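Local coordinates for protein putative kinase (Chloroflexus aurantiacus, PDB 2RHM) that is of unknown function but probably binds a nucleoside triphosphate through its P-loop fold and may act as a kinase, at residues 7-12 / 84-89; 29-34 / 79-84; 105-110 / 179-184; 111-116 / 164-169. One frame throughout, in Å; residues are numbered along the deposited sequence.

Contact 1. Residues 7-12 / 84-89; sequences LIIVTG and SNFRVD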
loop_
_atom_site.group_PDB
_atom_site.type_symbol
_atom_site.label_atom_id
_atom_site.label_comp_id
_atom_site.label_asym_id
_atom_site.label_seq_id
_atom_site.Cartn_x
_atom_site.Cartn_y
_atom_site.Cartn_z
ATOM N N LEU B 7 -9.704 -7.434 -9.821
ATOM C CA LEU B 7 -9.787 -6.542 -8.677
ATOM C C LEU B 7 -11.033 -6.964 -7.912
ATOM O O LEU B 7 -12.138 -6.864 -8.438
ATOM C CB LEU B 7 -9.885 -5.080 -9.110
ATOM C CG LEU B 7 -10.198 -4.083 -7.983
ATOM C CD1 LEU B 7 -9.196 -4.218 -6.854
ATOM C CD2 LEU B 7 -10.220 -2.634 -8.480
ATOM N N ILE B 8 -10.833 -7.492 -6.703
ATOM C CA ILE B 8 -11.920 -7.992 -5.880
ATOM C C ILE B 8 -12.271 -6.917 -4.879
ATOM O O ILE B 8 -11.458 -6.578 -4.026
ATOM C CB ILE B 8 -11.530 -9.319 -5.175
ATOM C CG1 ILE B 8 -11.162 -10.374 -6.239
ATOM C CG2 ILE B 8 -12.660 -9.794 -4.282
ATOM C CD1 ILE B 8 -10.250 -11.431 -5.717
ATOM N N ILE B 9 -13.480 -6.374 -5.021
ATOM C CA ILE B 9 -13.953 -5.304 -4.183
ATOM C C ILE B 9 -14.881 -5.879 -3.125
ATOM O O ILE B 9 -15.896 -6.489 -3.447
ATOM C CB ILE B 9 -14.707 -4.231 -5.008
ATOM C CG1 ILE B 9 -13.769 -3.593 -6.043
ATOM C CG2 ILE B 9 -15.352 -3.169 -4.102
ATOM C CD1 ILE B 9 -13.885 -4.221 -7.425
ATOM N N VAL B 10 -14.498 -5.708 -1.872
ATOM C CA VAL B 10 -15.345 -6.099 -0.753
ATOM C C VAL B 10 -15.872 -4.861 -0.072
ATOM O O VAL B 10 -15.107 -4.058 0.466
ATOM C CB VAL B 10 -14.618 -6.989 0.264
ATOM C CG1 VAL B 10 -15.584 -7.469 1.318
ATOM C CG2 VAL B 10 -13.977 -8.177 -0.432
ATOM N N THR B 11 -17.196 -4.707 -0.123
ATOM C CA THR B 11 -17.844 -3.519 0.408
ATOM C C THR B 11 -18.909 -3.890 1.435
ATOM O O THR B 11 -19.218 -5.050 1.630
ATOM C CB THR B 11 -18.428 -2.655 -0.716
ATOM O OG1 THR B 11 -18.774 -1.360 -0.193
ATOM C CG2 THR B 11 -19.621 -3.336 -1.342
ATOM N N GLY B 12 -19.426 -2.887 2.128
ATOM C CA GLY B 12 -20.425 -3.085 3.152
ATOM C C GLY B 12 -20.368 -1.937 4.102
ATOM O O GLY B 12 -19.333 -1.265 4.214
ATOM N N SER B 84 -13.376 -1.675 1.833
ATOM C CA SER B 84 -13.780 -0.425 2.469
ATOM C C SER B 84 -15.300 -0.340 2.452
ATOM O O SER B 84 -15.964 -1.161 1.823
ATOM C CB SER B 84 -13.225 0.768 1.697
ATOM O OG SER B 84 -13.434 1.973 2.424
ATOM N N ASN B 85 -15.849 0.662 3.130
ATOM C CA ASN B 85 -17.260 0.977 2.962
ATOM C C ASN B 85 -17.339 1.963 1.788
ATOM O O ASN B 85 -17.499 3.160 1.964
ATOM C CB ASN B 85 -17.896 1.499 4.257
ATOM C CG ASN B 85 -17.208 2.713 4.826
ATOM O OD1 ASN B 85 -15.974 2.807 4.839
ATOM N ND2 ASN B 85 -18.013 3.644 5.362
ATOM N N PHE B 86 -17.213 1.426 0.578
ATOM C CA PHE B 86 -17.141 2.259 -0.625
ATOM C C PHE B 86 -18.428 3.048 -0.874
ATOM O O PHE B 86 -19.547 2.572 -0.600
ATOM C CB PHE B 86 -16.820 1.416 -1.853
ATOM C CG PHE B 86 -15.453 0.820 -1.852
ATOM C CD1 PHE B 86 -14.352 1.588 -2.195
ATOM C CD2 PHE B 86 -15.251 -0.513 -1.526
ATOM C CE1 PHE B 86 -13.079 1.035 -2.228
ATOM C CE2 PHE B 86 -13.985 -1.064 -1.544
ATOM C CZ PHE B 86 -12.903 -0.295 -1.887
ATOM N N ARG B 87 -18.260 4.253 -1.420
ATOM C CA ARG B 87 -19.373 5.153 -1.702
ATOM C C ARG B 87 -19.553 5.281 -3.200
ATOM O O ARG B 87 -18.610 5.634 -3.902
ATOM C CB ARG B 87 -19.064 6.546 -1.209
ATOM C CG ARG B 87 -19.035 6.723 0.261
ATOM C CD ARG B 87 -18.733 8.169 0.578
ATOM N NE ARG B 87 -19.850 9.036 0.197
ATOM C CZ ARG B 87 -20.971 9.178 0.907
ATOM N NH1 ARG B 87 -21.150 8.524 2.055
ATOM N NH2 ARG B 87 -21.928 9.985 0.477
ATOM N N VAL B 88 -20.757 5.009 -3.687
ATOM C CA VAL B 88 -21.028 5.106 -5.106
ATOM C C VAL B 88 -20.718 6.506 -5.638
ATOM O O VAL B 88 -20.142 6.664 -6.725
ATOM C CB VAL B 88 -22.501 4.759 -5.419
ATOM C CG1 VAL B 88 -22.859 5.138 -6.842
ATOM C CG2 VAL B 88 -22.770 3.283 -5.193
ATOM N N ASP B 89 -21.100 7.523 -4.878
ATOM C CA ASP B 89 -20.988 8.878 -5.374
ATOM C C ASP B 89 -19.568 9.332 -5.674
ATOM O O ASP B 89 -19.372 10.110 -6.600
ATOM C CB ASP B 89 -21.702 9.886 -4.462
ATOM C CG ASP B 89 -21.098 9.996 -3.064
ATOM O OD1 ASP B 89 -20.205 9.225 -2.672
ATOM O OD2 ASP B 89 -21.570 10.884 -2.328
HETATM O O HOH W 1 -20.281 0.183 -1.779
#
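S84 N donates to V10 O (3.2 Å) as the chain leaves strand 80-83 beside strand 6-12, and farther along the CA atoms of G12 and N85 lie 5.2 Å apart. Both segments reach the C-terminal end of the parallel sheet of a P-loop NTPase fold, where G12 probably opens the Walker A loop. T11 gives a CA-H...O contact to S84 O. T11 OG1, held anti to the backbone N (chi1 -167°), takes a weak bond from F86 N at 3.3 Å and gives its own proton to a water, which in turn donates to F86 O; the hydroxyl is thus tied to both backbone ends of F86. The F86 ring is wedged among three neighbours: S84 CB sits 3.7 Å above the centre of one face, T11 CB lies at the edge in the ring plane, and I9 CG2 comes obliquely to F86 CE2 (3.6 Å), the two side chains crossing at about a right angle. M95 of helix 88-101 adds to this packing. N85, centre of an inverse gamma turn, directs OD1 to K36. Its backbone and CB instead meet G12 O, a buried carbonyl without a hydrogen-bond partner in the model, which N85 CA approaches at 3.3 Å.

Contact 2. Residues 29-34 / 79-84; sequences LRLPLL and SLIMES
L33 and I81 sit side by side on one face of the sheet, their side chains crossing obliquely, with L33 CD1 pressed to 3.4 Å from I81 CG2, tighter than usual for two carbons. L33 CG lies anti to the backbone N (chi1 175°), which carries CD1 onto the CG2 branch of I81, close to its CB. The other arm of I81 goes the opposite way along the strand, and I81 CD1 reaches L31 CB at 4.1 Å. L25 of helix 18-29 packs on I81 as well. Cut back to an alanine here, I81 would lose CG2 and CD1, which is likely to open a gap under L33 CD1, leave that leucine freer to turn and take from L31 CB its apolar neighbour. On the reverse face L34 CD1 meets L80 CD1 at 3.9 Å, against L66 and I73 of helix 52-75. The backbones are parallel, joined by three bonds: I81 N to P32 O, L34 N to I81 O and E83 N to L34 O, each 2.9 Å. At the start P32 CD rests 3.3 Å from S79 O, a buried carbonyl that has no polar partner in the model. L33 N turns outward to T72 OG1 of the second subunit. E83 holds K18 and S35, linking this edge to the probable Walker A lysine. The arrangement is that of the outer strand pair in the 2-3-1-4-5 sheet found in nucleotide and nucleoside kinases of the P-loop class.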
loop_
_atom_site.group_PDB
_atom_site.type_symbol
_atom_site.label_atom_id
_atom_site.label_comp_id
_atom_site.label_asym_id
_atom_site.label_seq_id
_atom_site.Cartn_x
_atom_site.Cartn_y
_atom_site.Cartn_z
ATOM N N LEU B 29 -7.433 -17.154 -1.376
ATOM C CA LEU B 29 -6.998 -16.923 -2.761
ATOM C C LEU B 29 -5.505 -16.560 -2.855
ATOM O O LEU B 29 -4.981 -16.405 -3.963
ATOM C CB LEU B 29 -7.812 -15.790 -3.382
ATOM C CG LEU B 29 -9.345 -15.884 -3.369
ATOM C CD1 LEU B 29 -9.955 -14.548 -3.742
ATOM C CD2 LEU B 29 -9.838 -16.982 -4.280
ATOM N N ARG B 30 -4.840 -16.432 -1.705
ATOM C CA ARG B 30 -3.445 -16.014 -1.632
ATOM C C ARG B 30 -3.220 -14.713 -2.415
ATOM O O ARG B 30 -2.355 -14.626 -3.287
ATOM C CB ARG B 30 -2.514 -17.126 -2.125
ATOM C CG ARG B 30 -2.688 -18.433 -1.368
ATOM C CD ARG B 30 -1.782 -19.529 -1.904
ATOM N NE ARG B 30 -0.384 -19.147 -1.763
ATOM C CZ ARG B 30 0.313 -19.232 -0.631
ATOM N NH1 ARG B 30 -0.242 -19.697 0.489
ATOM N NH2 ARG B 30 1.578 -18.841 -0.614
ATOM N N LEU B 31 -3.996 -13.699 -2.069
ATOM C CA LEU B 31 -3.911 -12.392 -2.735
ATOM C C LEU B 31 -3.635 -11.278 -1.736
ATOM O O LEU B 31 -3.951 -11.401 -0.539
ATOM C CB LEU B 31 -5.206 -12.083 -3.510
ATOM C CG LEU B 31 -5.573 -13.007 -4.679
ATOM C CD1 LEU B 31 -6.926 -12.605 -5.228
ATOM C CD2 LEU B 31 -4.512 -12.963 -5.764
ATOM N N PRO B 32 -3.017 -10.182 -2.218
ATOM C CA PRO B 32 -2.796 -9.018 -1.372
ATOM C C PRO B 32 -4.123 -8.379 -0.998
ATOM O O PRO B 32 -5.095 -8.423 -1.778
ATOM C CB PRO B 32 -1.978 -8.059 -2.255
ATOM C CG PRO B 32 -1.561 -8.846 -3.428
ATOM C CD PRO B 32 -2.523 -9.966 -3.587
ATOM N N LEU B 33 -4.154 -7.836 0.215
ATOM C CA LEU B 33 -5.348 -7.181 0.748
ATOM C C LEU B 33 -5.039 -5.757 1.174
ATOM O O LEU B 33 -4.187 -5.527 2.028
ATOM C CB LEU B 33 -5.856 -7.958 1.958
ATOM C CG LEU B 33 -7.032 -7.382 2.744
ATOM C CD1 LEU B 33 -8.254 -7.269 1.812
ATOM C CD2 LEU B 33 -7.312 -8.266 3.950
ATOM N N LEU B 34 -5.755 -4.810 0.576
ATOM C CA LEU B 34 -5.670 -3.405 0.960
ATOM C C LEU B 34 -6.973 -2.984 1.609
ATOM O O LEU B 34 -8.021 -3.049 0.985
ATOM C CB LEU B 34 -5.383 -2.561 -0.270
ATOM C CG LEU B 34 -4.256 -3.044 -1.179
ATOM C CD1 LEU B 34 -4.227 -2.140 -2.395
ATOM C CD2 LEU B 34 -2.913 -3.035 -0.488
ATOM N N SER B 79 -3.505 -9.757 -9.195
ATOM C CA SER B 79 -4.842 -9.508 -8.705
ATOM C C SER B 79 -4.777 -9.090 -7.229
ATOM O O SER B 79 -3.779 -9.331 -6.533
ATOM C CB SER B 79 -5.707 -10.753 -8.884
ATOM O OG SER B 79 -5.767 -11.151 -10.249
ATOM N N LEU B 80 -5.839 -8.464 -6.743
ATOM C CA LEU B 80 -5.838 -7.987 -5.368
ATOM C C LEU B 80 -7.241 -7.744 -4.850
ATOM O O LEU B 80 -8.202 -7.672 -5.607
ATOM C CB LEU B 80 -4.996 -6.715 -5.264
ATOM C CG LEU B 80 -5.608 -5.443 -5.843
ATOM C CD1 LEU B 80 -6.124 -4.619 -4.743
ATOM C CD2 LEU B 80 -4.593 -4.623 -6.593
ATOM N N ILE B 81 -7.328 -7.644 -3.534
ATOM C CA ILE B 81 -8.570 -7.400 -2.828
ATOM C C ILE B 81 -8.490 -6.011 -2.192
ATOM O O ILE B 81 -7.487 -5.662 -1.530
ATOM C CB ILE B 81 -8.784 -8.435 -1.716
ATOM C CG1 ILE B 81 -8.771 -9.870 -2.276
ATOM C CG2 ILE B 81 -10.076 -8.121 -0.959
ATOM C CD1 ILE B 81 -8.416 -10.903 -1.217
HETATM N N MSE B 82 -9.533 -5.221 -2.395
HETATM C CA MSE B 82 -9.678 -3.925 -1.744
HETATM C C MSE B 82 -10.937 -3.977 -0.880
HETATM O O MSE B 82 -11.990 -4.397 -1.326
HETATM C CB MSE B 82 -9.801 -2.763 -2.738
HETATM C CG MSE B 82 -8.577 -2.511 -3.612
HETATM SE SE MSE B 82 -8.913 -1.083 -4.922
HETATM C CE MSE B 82 -9.558 0.175 -3.544
ATOM N N GLU B 83 -10.810 -3.508 0.357
ATOM C CA GLU B 83 -11.927 -3.527 1.290
ATOM C C GLU B 83 -12.138 -2.160 1.915
ATOM O O GLU B 83 -11.197 -1.556 2.449
ATOM C CB GLU B 83 -11.677 -4.576 2.370
ATOM C CG GLU B 83 -12.747 -4.604 3.447
ATOM C CD GLU B 83 -12.438 -3.649 4.617
ATOM O OE1 GLU B 83 -11.380 -3.794 5.273
ATOM O OE2 GLU B 83 -13.267 -2.762 4.892
ATOM N N SER B 84 -13.376 -1.675 1.833
ATOM C CA SER B 84 -13.780 -0.425 2.469
ATOM C C SER B 84 -15.300 -0.340 2.452
ATOM O O SER B 84 -15.964 -1.161 1.823
ATOM C CB SER B 84 -13.225 0.768 1.697
ATOM O OG SER B 84 -13.434 1.973 2.424
#

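Contact 3. Residues 105-110 / 179-184; sequences TPIQIR and VQWVRQ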
loop_
_atom_site.group_PDB
_atom_site.type_symbol
_atom_site.label_atom_id
_atom_site.label_comp_id
_atom_site.label_asym_id
_atom_site.label_seq_id
_atom_site.Cartn_x
_atom_site.Cartn_y
_atom_site.Cartn_z
ATOM N N THR B 105 -10.362 -6.540 -14.041
ATOM C CA THR B 105 -11.665 -7.152 -14.170
ATOM C C THR B 105 -12.279 -7.206 -12.778
ATOM O O THR B 105 -11.751 -7.903 -11.905
ATOM C CB THR B 105 -11.533 -8.587 -14.704
ATOM O OG1 THR B 105 -10.926 -8.562 -16.001
ATOM C CG2 THR B 105 -12.884 -9.221 -14.824
ATOM N N PRO B 106 -13.398 -6.481 -12.551
ATOM C CA PRO B 106 -13.990 -6.410 -11.211
ATOM C C PRO B 106 -14.832 -7.607 -10.790
ATOM O O PRO B 106 -15.569 -8.187 -11.606
ATOM C CB PRO B 106 -14.877 -5.171 -11.293
ATOM C CG PRO B 106 -15.354 -5.184 -12.706
ATOM C CD PRO B 106 -14.181 -5.699 -13.532
ATOM N N ILE B 107 -14.699 -7.963 -9.514
ATOM C CA ILE B 107 -15.534 -8.962 -8.863
ATOM C C ILE B 107 -15.917 -8.294 -7.547
ATOM O O ILE B 107 -15.046 -7.804 -6.846
ATOM C CB ILE B 107 -14.779 -10.256 -8.579
ATOM C CG1 ILE B 107 -14.287 -10.889 -9.895
ATOM C CG2 ILE B 107 -15.703 -11.236 -7.816
ATOM C CD1 ILE B 107 -13.349 -12.067 -9.683
ATOM N N GLN B 108 -17.200 -8.252 -7.212
ATOM C CA GLN B 108 -17.643 -7.492 -6.053
ATOM C C GLN B 108 -18.451 -8.324 -5.070
ATOM O O GLN B 108 -19.314 -9.120 -5.473
ATOM C CB GLN B 108 -18.449 -6.252 -6.485
ATOM C CG GLN B 108 -18.754 -5.283 -5.342
ATOM C CD GLN B 108 -19.378 -3.947 -5.797
ATOM O OE1 GLN B 108 -19.591 -3.057 -4.972
ATOM N NE2 GLN B 108 -19.658 -3.806 -7.096
ATOM N N ILE B 109 -18.080 -8.206 -3.803
ATOM C CA ILE B 109 -18.810 -8.835 -2.693
ATOM C C ILE B 109 -19.297 -7.740 -1.750
ATOM O O ILE B 109 -18.509 -6.904 -1.267
ATOM C CB ILE B 109 -17.957 -9.844 -1.918
ATOM C CG1 ILE B 109 -17.401 -10.899 -2.861
ATOM C CG2 ILE B 109 -18.793 -10.512 -0.826
ATOM C CD1 ILE B 109 -16.539 -11.875 -2.213
ATOM N N ARG B 110 -20.608 -7.719 -1.537
ATOM C CA ARG B 110 -21.231 -6.751 -0.667
ATOM C C ARG B 110 -21.723 -7.463 0.584
ATOM O O ARG B 110 -22.453 -8.442 0.502
ATOM C CB ARG B 110 -22.399 -6.036 -1.337
ATOM C CG ARG B 110 -23.145 -5.179 -0.335
ATOM C CD ARG B 110 -24.336 -4.505 -0.902
ATOM N NE ARG B 110 -25.342 -5.440 -1.397
ATOM C CZ ARG B 110 -26.582 -5.086 -1.700
ATOM N NH1 ARG B 110 -26.970 -3.834 -1.538
ATOM N NH2 ARG B 110 -27.450 -5.986 -2.148
ATOM N N VAL B 179 -15.349 -18.094 -0.909
ATOM C CA VAL B 179 -14.066 -18.150 -1.601
ATOM C C VAL B 179 -14.204 -18.860 -2.951
ATOM O O VAL B 179 -13.694 -18.367 -3.954
ATOM C CB VAL B 179 -12.982 -18.851 -0.763
ATOM C CG1 VAL B 179 -11.732 -19.132 -1.615
ATOM C CG2 VAL B 179 -12.626 -18.012 0.460
ATOM N N GLN B 180 -14.903 -19.999 -2.981
ATOM C CA GLN B 180 -15.108 -20.739 -4.246
ATOM C C GLN B 180 -15.878 -19.940 -5.299
ATOM O O GLN B 180 -15.576 -20.039 -6.495
ATOM C CB GLN B 180 -15.800 -22.088 -4.016
ATOM C CG GLN B 180 -14.947 -23.083 -3.258
ATOM C CD GLN B 180 -13.539 -23.141 -3.793
ATOM O OE1 GLN B 180 -13.328 -23.299 -4.997
ATOM N NE2 GLN B 180 -12.560 -22.986 -2.902
ATOM N N TRP B 181 -16.886 -19.194 -4.859
ATOM C CA TRP B 181 -17.618 -18.289 -5.743
ATOM C C TRP B 181 -16.665 -17.330 -6.458
ATOM O O TRP B 181 -16.715 -17.197 -7.686
ATOM C CB TRP B 181 -18.686 -17.531 -4.962
ATOM C CG TRP B 181 -19.556 -16.652 -5.842
ATOM C CD1 TRP B 181 -20.705 -17.001 -6.481
ATOM C CD2 TRP B 181 -19.318 -15.281 -6.165
ATOM N NE1 TRP B 181 -21.200 -15.927 -7.171
ATOM C CE2 TRP B 181 -20.366 -14.858 -7.004
ATOM C CE3 TRP B 181 -18.319 -14.365 -5.824
ATOM C CZ2 TRP B 181 -20.439 -13.552 -7.510
ATOM C CZ3 TRP B 181 -18.397 -13.080 -6.318
ATOM C CH2 TRP B 181 -19.449 -12.686 -7.151
ATOM N N VAL B 182 -15.780 -16.692 -5.694
ATOM C CA VAL B 182 -14.750 -15.823 -6.274
ATOM C C VAL B 182 -13.804 -16.613 -7.197
ATOM O O VAL B 182 -13.513 -16.172 -8.301
ATOM C CB VAL B 182 -13.914 -15.074 -5.181
ATOM C CG1 VAL B 182 -12.836 -14.223 -5.828
ATOM C CG2 VAL B 182 -14.794 -14.203 -4.330
ATOM N N ARG B 183 -13.334 -17.785 -6.760
ATOM C CA ARG B 183 -12.434 -18.588 -7.601
ATOM C C ARG B 183 -13.048 -18.895 -8.952
ATOM O O ARG B 183 -12.385 -18.753 -9.976
ATOM C CB ARG B 183 -12.018 -19.898 -6.914
ATOM C CG ARG B 183 -11.106 -19.693 -5.748
ATOM C CD ARG B 183 -10.569 -21.002 -5.190
ATOM N NE ARG B 183 -9.513 -21.571 -6.028
ATOM C CZ ARG B 183 -9.645 -22.614 -6.849
ATOM N NH1 ARG B 183 -10.805 -23.253 -6.985
ATOM N NH2 ARG B 183 -8.589 -23.036 -7.546
ATOM N N GLN B 184 -14.315 -19.310 -8.959
ATOM C CA GLN B 184 -14.991 -19.632 -10.211
ATOM C C GLN B 184 -14.933 -18.421 -11.126
ATOM O O GLN B 184 -14.549 -18.528 -12.295
ATOM C CB GLN B 184 -16.440 -20.050 -9.976
#
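W181 drives its indole from helix 175-187 onto strand 105-112. Its CB points toward the strand, and CG stands anti to the backbone N (chi1 -176°), which swings the ring away from the helix and brings its six-membered part to the front. At W181 CE3 the flank of the ring is met by V182 CG2, 3.8 Å away and level with the ring plane, a neighbour from its own helix that lies against the ring edge. One atom on, W181 CZ3 touches the strand, with I107 CG2 at 3.6 Å and I109 CG1 farther off at 4.2 Å. Both come in obliquely, and the I107 and W181 side chains slide past each other in opposite directions. The tip, W181 CH2, reaches the backbone between those isoleucines and lies 3.9 Å from Q108 O. H185, P161 and L163 also meet the indole, so the ring is packed by residues of its own helix and of the strand 162-166 region.

V182 fills the place beside the tryptophan. V182 CG2 meets I109 CD1 at 3.6 Å, the two side chains crossing at about a right angle, while V182 CG1 stays at a loose 4.4 Å from I107 CD1. L25 of helix 18-29 touches both I109 and V182. Apart from the Q108 carbonyl beside the indole tip, the touching groups are apolar. Strand and helix axes approach to 9.9 Å and run nearly antiparallel, 162° apart, as expected where a helix packs along a parallel sheet, antiparallel to its strands, in an alpha/beta P-loop fold; here the C-terminal helix packs over one of the inner strands.

Contact 4. Residues 111-116 / 164-169; sequences CVASGD and TVDTTF
T168 OG1 is gripped from two sides: it accepts from S114 N at 3.0 Å across the contact and donates to the syn lone pair of D166 OD1 at 2.5 Å. D166 OD1 also takes T168 N, nearly along its C-O axis (3.0 Å), which makes D166 the head of an Asx turn and fixes the carboxylate against the loop. T168 OG1 lies beside its own backbone N (chi1 -62°), within reach of D166, while T168 CG2 points the other way, 3.6 Å from S114 OG and over the rim of one face of the F169 ring. A valine at T168 would probably leave S114 N without its acceptor and D166 OD1 held by the backbone N alone.

Before the turn the two segments pair as parallel strands. V112 N bonds to V165 O and T167 N to V112 O, each at 2.9 Å. V112 CG2 rests on T164 CG2 at 3.7 Å, the side chains crossing at about a right angle, and also lies against D166 CB. A113 CB touches T167 OG1, whose bond goes to T16 O. C111 and V165 point to the other face of the sheet, where L21 of helix 18-29 touches both. S114 is the N-cap of helix 115-127, its OG bonded to V117 N, so the contact joins the end of outer strand 162-166 to the turn from strand 105-112 into that helix, whose R121 holds T167 O.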
loop_
_atom_site.group_PDB
_atom_site.type_symbol
_atom_site.label_atom_id
_atom_site.label_comp_id
_atom_site.label_asym_id
_atom_site.label_seq_id
_atom_site.Cartn_x
_atom_site.Cartn_y
_atom_site.Cartn_z
ATOM N N CYS B 111 -21.287 -6.983 1.742
ATOM C CA CYS B 111 -21.734 -7.546 2.999
ATOM C C CYS B 111 -22.860 -6.715 3.556
ATOM O O CYS B 111 -22.834 -5.504 3.437
ATOM C CB CYS B 111 -20.589 -7.566 4.001
ATOM S SG CYS B 111 -19.211 -8.553 3.447
ATOM N N VAL B 112 -23.840 -7.377 4.165
ATOM C CA VAL B 112 -24.987 -6.707 4.749
ATOM C C VAL B 112 -25.344 -7.428 6.058
ATOM O O VAL B 112 -24.923 -8.554 6.284
ATOM C CB VAL B 112 -26.209 -6.715 3.777
ATOM C CG1 VAL B 112 -25.887 -5.983 2.458
ATOM C CG2 VAL B 112 -26.682 -8.136 3.501
ATOM N N ALA B 113 -26.069 -6.750 6.936
ATOM C CA ALA B 113 -26.604 -7.383 8.147
ATOM C C ALA B 113 -27.695 -6.524 8.735
ATOM O O ALA B 113 -27.813 -5.342 8.410
ATOM C CB ALA B 113 -25.534 -7.619 9.162
ATOM N N SER B 114 -28.464 -7.119 9.642
ATOM C CA SER B 114 -29.595 -6.425 10.243
ATOM C C SER B 114 -29.100 -5.297 11.123
ATOM O O SER B 114 -27.995 -5.365 11.681
ATOM C CB SER B 114 -30.493 -7.393 11.037
ATOM O OG SER B 114 -29.875 -7.826 12.238
ATOM N N GLY B 115 -29.902 -4.239 11.207
ATOM C CA GLY B 115 -29.579 -3.088 12.051
ATOM C C GLY B 115 -29.300 -3.481 13.490
ATOM O O GLY B 115 -28.333 -3.023 14.077
ATOM N N ASP B 116 -30.137 -4.343 14.061
ATOM C CA ASP B 116 -29.929 -4.809 15.429
ATOM C C ASP B 116 -28.578 -5.490 15.602
ATOM O O ASP B 116 -27.870 -5.225 16.562
ATOM C CB ASP B 116 -31.035 -5.773 15.857
ATOM C CG ASP B 116 -32.354 -5.074 16.139
ATOM O OD1 ASP B 116 -32.386 -3.825 16.228
ATOM O OD2 ASP B 116 -33.365 -5.791 16.283
ATOM N N THR B 164 -23.901 -10.822 -2.721
ATOM C CA THR B 164 -24.263 -10.214 -1.435
ATOM C C THR B 164 -24.294 -11.274 -0.361
ATOM O O THR B 164 -24.930 -12.330 -0.518
ATOM C CB THR B 164 -25.584 -9.470 -1.473
ATOM O OG1 THR B 164 -25.447 -8.345 -2.336
ATOM C CG2 THR B 164 -25.979 -8.985 -0.078
ATOM N N VAL B 165 -23.573 -10.989 0.715
ATOM C CA VAL B 165 -23.434 -11.889 1.842
ATOM C C VAL B 165 -24.061 -11.267 3.105
ATOM O O VAL B 165 -23.592 -10.256 3.641
ATOM C CB VAL B 165 -21.953 -12.263 2.053
ATOM C CG1 VAL B 165 -21.796 -13.157 3.280
ATOM C CG2 VAL B 165 -21.411 -12.946 0.792
ATOM N N ASP B 166 -25.143 -11.882 3.571
ATOM C CA ASP B 166 -25.823 -11.447 4.784
ATOM C C ASP B 166 -25.211 -12.184 5.977
ATOM O O ASP B 166 -25.303 -13.415 6.092
ATOM C CB ASP B 166 -27.336 -11.692 4.668
ATOM C CG ASP B 166 -28.144 -10.984 5.761
ATOM O OD1 ASP B 166 -27.654 -10.807 6.903
ATOM O OD2 ASP B 166 -29.306 -10.617 5.470
ATOM N N THR B 167 -24.561 -11.419 6.849
ATOM C CA THR B 167 -23.880 -11.978 8.013
ATOM C C THR B 167 -24.670 -11.833 9.316
ATOM O O THR B 167 -24.106 -11.976 10.400
ATOM C CB THR B 167 -22.511 -11.319 8.226
ATOM O OG1 THR B 167 -22.712 -9.943 8.560
ATOM C CG2 THR B 167 -21.644 -11.458 6.982
ATOM N N THR B 168 -25.964 -11.554 9.213
ATOM C CA THR B 168 -26.817 -11.422 10.392
ATOM C C THR B 168 -26.685 -12.643 11.302
ATOM O O THR B 168 -26.579 -12.509 12.533
ATOM C CB THR B 168 -28.283 -11.282 9.979
ATOM O OG1 THR B 168 -28.449 -10.098 9.191
ATOM C CG2 THR B 168 -29.185 -11.194 11.202
ATOM N N PHE B 169 -26.696 -13.829 10.692
ATOM C CA PHE B 169 -26.514 -15.096 11.409
ATOM C C PHE B 169 -25.235 -15.768 10.910
ATOM O O PHE B 169 -25.270 -16.519 9.931
ATOM C CB PHE B 169 -27.735 -15.978 11.208
ATOM C CG PHE B 169 -29.011 -15.305 11.610
ATOM C CD1 PHE B 169 -29.315 -15.119 12.947
ATOM C CD2 PHE B 169 -29.894 -14.829 10.654
ATOM C CE1 PHE B 169 -30.480 -14.472 13.325
ATOM C CE2 PHE B 169 -31.059 -14.188 11.024
ATOM C CZ PHE B 169 -31.355 -14.008 12.362
#

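From the N terminus, strand 6-12 enters contact 1, which closes only when the chain reaches 84-89. Inside that loop nests contact 2, pairing 29-34 with 79-84; the two share S84, and strand 80-83 lies beside strand 6-12. Contacts 3 and 4 both come after that loop has closed: strand 105-112 opens both, and contact 4 closes at 164-169 within the longer loop that contact 3 closes at 179-184. None of the loops cross. Strand 6-12 bridges the halves through backbone pairing of I9 with I107 and I109 and of T11 with C111, while L29 packs on V179, V182 and R183, bringing the C-terminal helix against the early part of the chain.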